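Local coordinates for dihydroorotase (Campylobacter jejuni subsp. jejuni, PDB 3PNU), which probably catalyses the reversible, zinc-dependent cyclization of N-carbamoyl-L-aspartate to dihydroorotate, a step of de novo pyrimidine biosynthesis, at residues A[177-191]-A[199-213]. Sequence-based numbering, arbitrary orientation.
With ZN (zinc ion), chain C.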
loop_
_atom_site.group_PDB
_atom_site.type_symbol
_atom_site.label_atom_id
_atom_site.label_comp_id
_atom_site.label_asym_id
_atom_site.label_seq_id
_atom_site.Cartn_x
_atom_site.Cartn_y
_atom_site.Cartn_z
ATOM N N ALA A 177 0.425 15.297 -26.621
ATOM C CA ALA A 177 -0.734 15.315 -27.525
ATOM C C ALA A 177 -0.794 16.599 -28.336
ATOM O O ALA A 177 -1.108 16.571 -29.532
ATOM C CB ALA A 177 -1.997 15.150 -26.764
ATOM N N LYS A 178 -0.516 17.721 -27.683
ATOM C CA LYS A 178 -0.561 19.022 -28.342
ATOM C C LYS A 178 0.587 19.191 -29.340
ATOM O O LYS A 178 0.389 19.718 -30.424
ATOM C CB LYS A 178 -0.551 20.144 -27.306
ATOM C CG LYS A 178 -1.787 20.131 -26.431
ATOM C CD LYS A 178 -1.940 21.380 -25.557
ATOM C CE LYS A 178 -0.901 21.489 -24.481
ATOM N NZ LYS A 178 -1.153 22.721 -23.663
ATOM N N HIS A 179 1.776 18.731 -28.964
ATOM C CA HIS A 179 2.944 18.835 -29.806
ATOM C C HIS A 179 2.974 17.795 -30.911
ATOM O O HIS A 179 3.638 18.002 -31.905
ATOM C CB HIS A 179 4.225 18.711 -28.986
ATOM C CG HIS A 179 4.630 19.967 -28.277
ATOM N ND1 HIS A 179 4.236 20.266 -26.989
ATOM C CD2 HIS A 179 5.422 20.993 -28.671
ATOM C CE1 HIS A 179 4.757 21.425 -26.622
ATOM N NE2 HIS A 179 5.481 21.886 -27.624
ATOM N N PHE A 180 2.272 16.679 -30.754
ATOM C CA PHE A 180 2.287 15.627 -31.776
ATOM C C PHE A 180 0.857 15.189 -32.037
ATOM O O PHE A 180 0.491 14.066 -31.744
ATOM C CB PHE A 180 3.161 14.470 -31.311
ATOM C CG PHE A 180 4.589 14.874 -31.016
ATOM C CD1 PHE A 180 5.515 15.013 -32.040
ATOM C CD2 PHE A 180 5.004 15.122 -29.724
ATOM C CE1 PHE A 180 6.818 15.391 -31.770
ATOM C CE2 PHE A 180 6.294 15.488 -29.456
ATOM C CZ PHE A 180 7.205 15.626 -30.477
ATOM N N PRO A 181 0.055 16.077 -32.630
ATOM C CA PRO A 181 -1.367 15.849 -32.796
ATOM C C PRO A 181 -1.799 14.754 -33.747
ATOM O O PRO A 181 -2.967 14.374 -33.713
ATOM C CB PRO A 181 -1.900 17.215 -33.256
ATOM C CG PRO A 181 -0.721 17.892 -33.895
ATOM C CD PRO A 181 0.515 17.322 -33.280
ATOM N N ARG A 182 -0.894 14.246 -34.574
ATOM C CA ARG A 182 -1.238 13.165 -35.489
ATOM C C ARG A 182 -0.695 11.843 -34.975
ATOM O O ARG A 182 -0.820 10.821 -35.637
ATOM C CB ARG A 182 -0.705 13.450 -36.899
ATOM C CG ARG A 182 -1.227 14.766 -37.491
ATOM C CD ARG A 182 -0.608 15.070 -38.855
ATOM N NE ARG A 182 0.855 14.958 -38.842
ATOM C CZ ARG A 182 1.706 15.893 -38.411
ATOM N NH1 ARG A 182 1.267 17.050 -37.910
ATOM N NH2 ARG A 182 3.017 15.652 -38.465
ATOM N N LEU A 183 -0.078 11.863 -33.798
ATOM C CA LEU A 183 0.452 10.644 -33.193
ATOM C C LEU A 183 -0.635 9.973 -32.337
ATOM O O LEU A 183 -1.348 10.646 -31.599
ATOM C CB LEU A 183 1.630 10.997 -32.298
ATOM C CG LEU A 183 2.404 9.886 -31.576
ATOM C CD1 LEU A 183 3.099 8.911 -32.550
ATOM C CD2 LEU A 183 3.434 10.499 -30.672
ATOM N N LYS A 184 -0.782 8.661 -32.444
ATOM C CA LYS A 184 -1.699 7.962 -31.570
ATOM C C LYS A 184 -0.927 7.693 -30.298
ATOM O O LYS A 184 0.160 7.099 -30.325
ATOM C CB LYS A 184 -2.204 6.653 -32.172
ATOM C CG LYS A 184 -3.217 6.865 -33.254
ATOM C CD LYS A 184 -3.660 5.535 -33.854
ATOM C CE LYS A 184 -4.525 5.781 -35.056
ATOM N NZ LYS A 184 -4.548 4.588 -35.917
ATOM N N ILE A 185 -1.483 8.152 -29.187
ATOM C CA ILE A 185 -0.857 7.999 -27.900
ATOM C C ILE A 185 -1.801 7.198 -27.026
ATOM O O ILE A 185 -2.902 7.657 -26.701
ATOM C CB ILE A 185 -0.566 9.368 -27.256
ATOM C CG1 ILE A 185 0.305 10.227 -28.185
ATOM C CG2 ILE A 185 0.100 9.188 -25.922
ATOM C CD1 ILE A 185 0.573 11.660 -27.692
ATOM N N VAL A 186 -1.376 5.997 -26.655
ATOM C CA VAL A 186 -2.211 5.136 -25.826
ATOM C C VAL A 186 -1.736 5.170 -24.380
ATOM O O VAL A 186 -0.617 4.769 -24.069
ATOM C CB VAL A 186 -2.238 3.678 -26.342
ATOM C CG1 VAL A 186 -3.237 2.834 -25.533
ATOM C CG2 VAL A 186 -2.611 3.669 -27.808
ATOM N N MET A 187 -2.600 5.698 -23.516
ATOM C CA MET A 187 -2.346 5.758 -22.090
ATOM C C MET A 187 -2.626 4.348 -21.551
ATOM O O MET A 187 -3.781 3.977 -21.346
ATOM C CB MET A 187 -3.290 6.781 -21.438
ATOM C CG MET A 187 -3.173 8.199 -22.020
ATOM S SD MET A 187 -4.141 9.461 -21.166
ATOM C CE MET A 187 -5.796 8.832 -21.382
ATOM N N GLU A 188 -1.582 3.548 -21.355
ATOM C CA GLU A 188 -1.766 2.173 -20.864
ATOM C C GLU A 188 -2.270 2.089 -19.455
ATOM O O GLU A 188 -2.059 3.001 -18.648
ATOM C CB GLU A 188 -0.467 1.383 -20.969
ATOM C CG GLU A 188 -0.018 1.167 -22.404
ATOM C CD GLU A 188 -1.008 0.318 -23.216
ATOM O OE1 GLU A 188 -1.801 -0.481 -22.628
ATOM O OE2 GLU A 188 -0.969 0.454 -24.451
ATOM N N HIS A 189 -2.920 0.960 -19.156
ATOM C CA HIS A 189 -3.525 0.687 -17.844
ATOM C C HIS A 189 -3.867 1.928 -17.019
ATOM O O HIS A 189 -3.254 2.194 -15.991
ATOM C CB HIS A 189 -2.662 -0.253 -17.023
ATOM C CG HIS A 189 -1.207 0.083 -17.030
ATOM N ND1 HIS A 189 -0.724 1.312 -16.649
ATOM C CD2 HIS A 189 -0.123 -0.674 -17.326
ATOM C CE1 HIS A 189 0.596 1.313 -16.752
ATOM N NE2 HIS A 189 0.985 0.114 -17.143
ATOM N N ILE A 190 -4.845 2.694 -17.463
ATOM C CA ILE A 190 -5.213 3.876 -16.697
ATOM C C ILE A 190 -5.923 3.433 -15.440
ATOM O O ILE A 190 -6.631 2.408 -15.425
ATOM C CB ILE A 190 -6.034 4.874 -17.477
ATOM C CG1 ILE A 190 -7.388 4.293 -17.921
ATOM C CG2 ILE A 190 -5.224 5.369 -18.693
ATOM C CD1 ILE A 190 -8.370 5.405 -18.465
ATOM N N THR A 191 -5.726 4.209 -14.383
ATOM C CA THR A 191 -6.258 3.893 -13.074
ATOM C C THR A 191 -6.840 5.069 -12.316
ATOM O O THR A 191 -7.172 4.925 -11.163
ATOM C CB THR A 191 -5.119 3.364 -12.219
ATOM O OG1 THR A 191 -4.135 4.398 -12.065
ATOM C CG2 THR A 191 -4.469 2.116 -12.889
ATOM N N LEU A 199 -8.781 11.690 -21.422
ATOM C CA LEU A 199 -9.012 10.904 -22.620
ATOM C C LEU A 199 -9.965 11.614 -23.589
ATOM O O LEU A 199 -9.809 11.502 -24.806
ATOM C CB LEU A 199 -9.616 9.558 -22.227
ATOM C CG LEU A 199 -9.848 8.479 -23.277
ATOM C CD1 LEU A 199 -8.555 8.049 -23.997
ATOM C CD2 LEU A 199 -10.520 7.242 -22.618
ATOM N N LYS A 200 -10.953 12.322 -23.034
ATOM C CA LYS A 200 -11.966 13.027 -23.824
ATOM C C LYS A 200 -11.461 14.348 -24.387
ATOM O O LYS A 200 -12.058 14.885 -25.284
ATOM C CB LYS A 200 -13.150 13.412 -22.939
ATOM C CG LYS A 200 -13.764 12.329 -22.042
ATOM C CD LYS A 200 -14.701 11.364 -22.732
ATOM C CE LYS A 200 -15.408 10.503 -21.667
ATOM N NZ LYS A 200 -16.502 9.659 -22.193
ATOM N N ASP A 201 -10.380 14.898 -23.841
ATOM C CA ASP A 201 -9.897 16.216 -24.284
ATOM C C ASP A 201 -9.054 16.234 -25.552
ATOM O O ASP A 201 -8.861 17.295 -26.123
ATOM C CB ASP A 201 -9.079 16.901 -23.172
ATOM C CG ASP A 201 -9.902 17.225 -21.918
ATOM O OD1 ASP A 201 -11.157 17.165 -21.958
ATOM O OD2 ASP A 201 -9.266 17.548 -20.876
ATOM N N TYR A 202 -8.509 15.103 -25.987
ATOM C CA TYR A 202 -7.662 15.117 -27.191
ATOM C C TYR A 202 -7.984 13.937 -28.080
ATOM O O TYR A 202 -8.046 12.798 -27.621
ATOM C CB TYR A 202 -6.163 15.152 -26.817
ATOM C CG TYR A 202 -5.751 16.403 -26.060
ATOM C CD1 TYR A 202 -5.225 17.519 -26.725
ATOM C CD2 TYR A 202 -5.898 16.477 -24.667
ATOM C CE1 TYR A 202 -4.854 18.689 -26.013
ATOM C CE2 TYR A 202 -5.532 17.622 -23.957
ATOM C CZ TYR A 202 -5.015 18.729 -24.635
ATOM O OH TYR A 202 -4.672 19.849 -23.914
ATOM N N GLU A 203 -8.188 14.206 -29.359
ATOM C CA GLU A 203 -8.560 13.152 -30.309
ATOM C C GLU A 203 -7.515 12.067 -30.471
ATOM O O GLU A 203 -7.855 10.949 -30.768
ATOM C CB GLU A 203 -8.872 13.751 -31.680
ATOM C CG GLU A 203 -10.105 14.635 -31.676
ATOM C CD GLU A 203 -10.265 15.422 -32.959
ATOM O OE1 GLU A 203 -10.874 16.507 -32.895
ATOM O OE2 GLU A 203 -9.767 14.980 -34.020
ATOM N N ASN A 204 -6.245 12.399 -30.285
ATOM C CA ASN A 204 -5.193 11.413 -30.423
ATOM C C ASN A 204 -4.858 10.621 -29.136
ATOM O O ASN A 204 -3.895 9.836 -29.117
ATOM C CB ASN A 204 -3.947 12.042 -31.026
ATOM C CG ASN A 204 -3.447 13.241 -30.259
ATOM O OD1 ASN A 204 -4.229 14.007 -29.665
ATOM N ND2 ASN A 204 -2.129 13.437 -30.291
ATOM N N LEU A 205 -5.649 10.817 -28.072
ATOM C CA LEU A 205 -5.456 10.053 -26.847
ATOM C C LEU A 205 -6.397 8.860 -26.810
ATOM O O LEU A 205 -7.584 8.988 -27.114
ATOM C CB LEU A 205 -5.657 10.904 -25.597
ATOM C CG LEU A 205 -4.536 11.859 -25.228
ATOM C CD1 LEU A 205 -4.961 12.621 -23.961
ATOM C CD2 LEU A 205 -3.232 11.105 -25.010
ATOM N N TYR A 206 -5.839 7.708 -26.433
ATOM C CA TYR A 206 -6.574 6.472 -26.313
ATOM C C TYR A 206 -6.154 5.856 -24.991
ATOM O O TYR A 206 -5.286 6.395 -24.314
ATOM C CB TYR A 206 -6.237 5.530 -27.480
ATOM C CG TYR A 206 -6.602 6.093 -28.848
ATOM C CD1 TYR A 206 -7.860 5.890 -29.387
ATOM C CD2 TYR A 206 -5.693 6.827 -29.586
ATOM C CE1 TYR A 206 -8.202 6.406 -30.607
ATOM C CE2 TYR A 206 -6.028 7.334 -30.833
ATOM C CZ TYR A 206 -7.282 7.123 -31.328
ATOM O OH TYR A 206 -7.639 7.626 -32.553
ATOM N N ALA A 207 -6.753 4.726 -24.618
ATOM C CA ALA A 207 -6.386 4.084 -23.362
ATOM C C ALA A 207 -6.708 2.601 -23.306
ATOM O O ALA A 207 -7.576 2.105 -24.029
ATOM C CB ALA A 207 -7.072 4.809 -22.194
ATOM N N THR A 208 -5.986 1.887 -22.449
ATOM C CA THR A 208 -6.275 0.496 -22.200
ATOM C C THR A 208 -6.622 0.422 -20.718
ATOM O O THR A 208 -6.117 1.220 -19.931
ATOM C CB THR A 208 -5.120 -0.456 -22.535
ATOM O OG1 THR A 208 -4.012 -0.242 -21.652
ATOM C CG2 THR A 208 -4.669 -0.296 -23.982
ATOM N N ILE A 209 -7.509 -0.498 -20.353
ATOM C CA ILE A 209 -7.891 -0.723 -18.958
ATOM C C ILE A 209 -7.772 -2.222 -18.612
ATOM O O ILE A 209 -8.107 -3.092 -19.435
ATOM C CB ILE A 209 -9.316 -0.277 -18.663
ATOM C CG1 ILE A 209 -9.487 1.206 -18.950
ATOM C CG2 ILE A 209 -9.626 -0.540 -17.213
ATOM C CD1 ILE A 209 -10.887 1.697 -18.747
ATOM N N THR A 210 -7.290 -2.509 -17.400
ATOM C CA THR A 210 -7.086 -3.878 -16.950
ATOM C C THR A 210 -8.317 -4.466 -16.314
ATOM O O THR A 210 -9.307 -3.782 -16.015
ATOM C CB THR A 210 -5.997 -3.972 -15.849
ATOM O OG1 THR A 210 -6.496 -3.376 -14.648
ATOM C CG2 THR A 210 -4.718 -3.308 -16.285
ATOM N N LEU A 211 -8.241 -5.757 -16.062
ATOM C CA LEU A 211 -9.335 -6.401 -15.410
ATOM C C LEU A 211 -9.364 -5.993 -13.951
ATOM O O LEU A 211 -10.386 -5.532 -13.457
ATOM C CB LEU A 211 -9.202 -7.907 -15.543
ATOM C CG LEU A 211 -10.241 -8.725 -14.775
ATOM C CD1 LEU A 211 -11.620 -8.211 -15.054
ATOM C CD2 LEU A 211 -10.082 -10.211 -15.120
ATOM N N HIS A 212 -8.233 -6.135 -13.264
ATOM C CA HIS A 212 -8.200 -5.839 -11.822
ATOM C C HIS A 212 -8.615 -4.418 -11.452
ATOM O O HIS A 212 -9.372 -4.230 -10.503
ATOM C CB HIS A 212 -6.885 -6.297 -11.164
ATOM C CG HIS A 212 -5.638 -5.873 -11.874
ATOM N ND1 HIS A 212 -5.230 -6.427 -13.069
ATOM C CD2 HIS A 212 -4.667 -4.998 -11.516
ATOM C CE1 HIS A 212 -4.085 -5.878 -13.437
ATOM N NE2 HIS A 212 -3.725 -4.999 -12.516
ATOM N N HIS A 213 -8.200 -3.427 -12.234
ATOM C CA HIS A 213 -8.554 -2.045 -11.933
ATOM C C HIS A 213 -10.035 -1.741 -12.048
ATOM O O HIS A 213 -10.496 -0.666 -11.570
ATOM C CB HIS A 213 -7.736 -1.080 -12.767
ATOM C CG HIS A 213 -6.299 -1.029 -12.372
ATOM N ND1 HIS A 213 -5.288 -1.505 -13.173
ATOM C CD2 HIS A 213 -5.705 -0.579 -11.240
ATOM C CE1 HIS A 213 -4.128 -1.335 -12.560
ATOM N NE2 HIS A 213 -4.354 -0.776 -11.385
HETATM ZN ZN ZN C . 2.879 -0.623 -17.348
HETATM O O HOH W 1 -6.118 -0.099 -16.074
HETATM O O HOH W 2 2.318 -2.336 -16.432
#
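The amide nitrogen ND2 of N204 is gripped by backbone carbonyls of 177-191. It hydrogen-bonds to L183 O at 3.2 Å, in the plane of both groups, and weakly to A177 O. N204 CG sits between its backbone N and carbonyl carbon (chi1 55°), which turns the amide into the turn F180 to L183. K178 CG crosses the Y202 ring at a slant, 3.4 Å from CE1, and Y202 OH hydrogen-bonds to E174. Parallel pairing runs by hydrogen bonds from I185 N to N204 O (2.9 Å), just before strand 205-209, on to T208 N, which donates to M187 O. Strands 185-187 and 205-209 are neighbours in the TIM barrel, joined by helix 193-201 as a beta-alpha-beta unit. M187 packs on the face it shares with I185, L205 and A207, with CE against L199 CD1 (3.9 Å) of the linking helix. At the C-terminal ends, T208 OG1 accepts from H189 N (3.0 Å), and E188 OE1 hydrogen-bonds to H34 ND1, a ligand of the other zinc. H189 NE2 binds its zinc ion at 2.0 Å; H155, the carboxylated K116 and a water complete the site. T191 CG2 makes a CH-pi contact over the H213 ring face.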